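Dr hemagglutinin structural subunit (Escherichia coli, PDB 2JKJ) mediates adherence of uropathogenic bacteria to the upper urinary tract by binding the Dr blood group antigen, and agglutinates human erythrocytes in the presence of D-mannose. Local coordinates at residues V54-L59 and G116-I121. Numbering follows the deposited sequence.
Sequences VTVQAL and GSWGGI. With CLM (chloramphenicol), chain I.
Val56 and Gly120 form a hydrogen-bonded antiparallel pair, with Val56 N giving its hydrogen to Gly120 O at 2.8 Å and Gly120 N returning one to Val56 O at 2.9 Å. A further backbone bond, from Ala58 N to Trp118 O (3.0 Å), carries the pairing just past the strand into the loop; the methyl of Ala58, directed at the partner chain, is small enough to lie against that same carbonyl. Between these rungs Gln57 and Gly119 make a non-hydrogen-bonded pair, where Gly119, lacking a side chain, comes close beside Gln57 and sends a CA-H...O contact to Val56 O at 3.2 Å.

On the face carrying Val56, this beta-branched residue offers a compact apolar surface to Trp118, crossing it at about a right angle with CB 3.7 Å from CZ3. With CG anti to the backbone N (chi1 -174°), the indole folds back along the start of strand 119-126, Gly120 N over one ring face, offset toward the rim. Glycine suits that place, because a side chain would collide with the ring. On the face of Thr55, Gln57 and Ile121, Thr55 CG2 meets Ile121 CD1 at 3.5 Å, and this CD1 packs tightly against nitro oxygen O9A of chloramphenicol, at whose site the pairing ends.

Trp118 NE1 bonds to Asp99 OD1, and Ser117 OG to Cys61 N. In this immunoglobulin-like adhesin fold, strand 50-59 thus pairs with 119-126, itself paired with 90-97, while Gln57, Ala58 and Leu59 pair antiparallel with a strand of a second subunit, extending the sheet across the interface.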
loop_
_atom_site.group_PDB
_atom_site.type_symbol
_atom_site.label_atom_id
_atom_site.label_comp_id
_atom_site.label_asym_id
_atom_site.label_seq_id
_atom_site.Cartn_x
_atom_site.Cartn_y
_atom_site.Cartn_z
ATOM N N VAL A 54 17.158 -6.738 -4.093
ATOM C CA VAL A 54 16.221 -6.214 -5.074
ATOM C C VAL A 54 16.297 -7.076 -6.325
ATOM O O VAL A 54 17.270 -7.006 -7.073
ATOM C CB VAL A 54 16.514 -4.734 -5.402
ATOM C CG1 VAL A 54 15.638 -4.258 -6.556
ATOM C CG2 VAL A 54 16.309 -3.861 -4.172
ATOM N N THR A 55 15.278 -7.901 -6.539
ATOM C CA THR A 55 15.252 -8.772 -7.705
ATOM C C THR A 55 15.055 -7.977 -8.987
ATOM O O THR A 55 14.302 -7.002 -9.021
ATOM C CB THR A 55 14.205 -9.891 -7.568
ATOM O OG1 THR A 55 12.896 -9.317 -7.456
ATOM C CG2 THR A 55 14.496 -10.741 -6.343
ATOM N N VAL A 56 15.748 -8.397 -10.038
ATOM C CA VAL A 56 15.645 -7.741 -11.331
ATOM C C VAL A 56 15.517 -8.791 -12.425
ATOM O O VAL A 56 16.318 -9.727 -12.498
ATOM C CB VAL A 56 16.840 -6.803 -11.593
ATOM C CG1 VAL A 56 16.723 -6.167 -12.970
ATOM C CG2 VAL A 56 16.928 -5.735 -10.514
ATOM N N GLN A 57 14.495 -8.638 -13.262
ATOM C CA GLN A 57 14.261 -9.558 -14.368
ATOM C C GLN A 57 13.908 -8.776 -15.626
ATOM O O GLN A 57 12.820 -8.210 -15.735
ATOM C CB GLN A 57 13.144 -10.546 -14.028
ATOM C CG GLN A 57 13.502 -11.531 -12.923
ATOM C CD GLN A 57 14.439 -12.625 -13.397
ATOM O OE1 GLN A 57 14.865 -12.636 -14.549
ATOM N NE2 GLN A 57 14.763 -13.552 -12.504
ATOM N N ALA A 58 14.843 -8.734 -16.568
ATOM C CA ALA A 58 14.636 -8.017 -17.817
ATOM C C ALA A 58 14.211 -8.963 -18.935
ATOM O O ALA A 58 14.564 -10.142 -18.933
ATOM C CB ALA A 58 15.900 -7.259 -18.209
ATOM N N LEU A 59 13.451 -8.432 -19.887
ATOM C CA LEU A 59 12.984 -9.208 -21.029
ATOM C C LEU A 59 12.972 -8.321 -22.270
ATOM O O LEU A 59 12.549 -7.166 -22.207
ATOM C CB LEU A 59 11.577 -9.754 -20.770
ATOM C CG LEU A 59 11.377 -10.644 -19.541
ATOM C CD1 LEU A 59 10.772 -9.846 -18.395
ATOM C CD2 LEU A 59 10.498 -11.838 -19.887
ATOM N N GLY A 116 21.898 -6.823 -22.985
ATOM C CA GLY A 116 21.413 -8.162 -22.671
ATOM C C GLY A 116 20.277 -8.122 -21.656
ATOM O O GLY A 116 20.213 -7.223 -20.819
ATOM N N SER A 117 19.380 -9.100 -21.746
ATOM C CA SER A 117 18.249 -9.202 -20.830
ATOM C C SER A 117 18.722 -9.820 -19.522
ATOM O O SER A 117 18.543 -11.017 -19.285
ATOM C CB SER A 117 17.137 -10.058 -21.442
ATOM O OG SER A 117 16.717 -9.528 -22.685
ATOM N N TRP A 118 19.335 -8.991 -18.685
ATOM C CA TRP A 118 19.888 -9.438 -17.413
ATOM C C TRP A 118 18.848 -9.794 -16.358
ATOM O O TRP A 118 17.817 -9.135 -16.221
ATOM C CB TRP A 118 20.854 -8.385 -16.861
ATOM C CG TRP A 118 21.597 -8.805 -15.621
ATOM C CD1 TRP A 118 22.681 -9.633 -15.555
ATOM C CD2 TRP A 118 21.342 -8.371 -14.278
ATOM N NE1 TRP A 118 23.102 -9.759 -14.253
ATOM C CE2 TRP A 118 22.299 -8.993 -13.450
ATOM C CE3 TRP A 118 20.390 -7.530 -13.695
ATOM C CZ2 TRP A 118 22.336 -8.794 -12.071
ATOM C CZ3 TRP A 118 20.425 -7.336 -12.322
ATOM C CH2 TRP A 118 21.395 -7.962 -11.529
ATOM N N GLY A 119 19.154 -10.836 -15.596
ATOM C CA GLY A 119 18.315 -11.275 -14.496
ATOM C C GLY A 119 19.266 -11.455 -13.323
ATOM O O GLY A 119 20.330 -12.059 -13.470
ATOM N N GLY A 120 18.923 -10.889 -12.172
ATOM C CA GLY A 120 19.800 -11.010 -11.016
ATOM C C GLY A 120 19.279 -10.322 -9.766
ATOM O O GLY A 120 18.129 -9.890 -9.705
ATOM N N ILE A 121 20.149 -10.233 -8.767
ATOM C CA ILE A 121 19.816 -9.612 -7.493
ATOM C C ILE A 121 20.702 -8.399 -7.248
ATOM O O ILE A 121 21.925 -8.477 -7.368
ATOM C CB ILE A 121 19.967 -10.620 -6.336
ATOM C CG1 ILE A 121 19.124 -11.870 -6.594
ATOM C CG2 ILE A 121 19.611 -9.971 -5.010
ATOM C CD1 ILE A 121 17.788 -11.862 -5.879
HETATM C C1 CLM I . 21.965 -8.535 0.166
HETATM CL CL1 CLM I . 21.533 -6.821 0.470
HETATM CL CL2 CLM I . 21.279 -9.102 -1.379
HETATM C C2 CLM I . 21.422 -9.394 1.380
HETATM O O2 CLM I . 20.457 -9.008 2.059
HETATM N N2 CLM I . 22.062 -10.488 1.558
HETATM C C3 CLM I . 21.707 -11.426 2.631
HETATM C C4 CLM I . 22.703 -11.275 3.793
HETATM O O4 CLM I . 22.070 -10.766 4.991
HETATM C C5 CLM I . 21.659 -12.856 2.060
HETATM O O5 CLM I . 22.986 -13.123 1.606
HETATM C C6 CLM I . 20.643 -12.940 0.940
HETATM C C7 CLM I . 19.290 -12.715 1.214
HETATM C C8 CLM I . 18.339 -12.796 0.170
HETATM C C9 CLM I . 18.834 -13.102 -1.102
HETATM N N9 CLM I . 17.842 -13.194 -2.224
HETATM O O9A CLM I . 18.316 -13.467 -3.333
HETATM O O9B CLM I . 16.672 -13.002 -1.986
HETATM C C10 CLM I . 20.150 -13.317 -1.372
HETATM C C11 CLM I . 21.079 -13.239 -0.348
#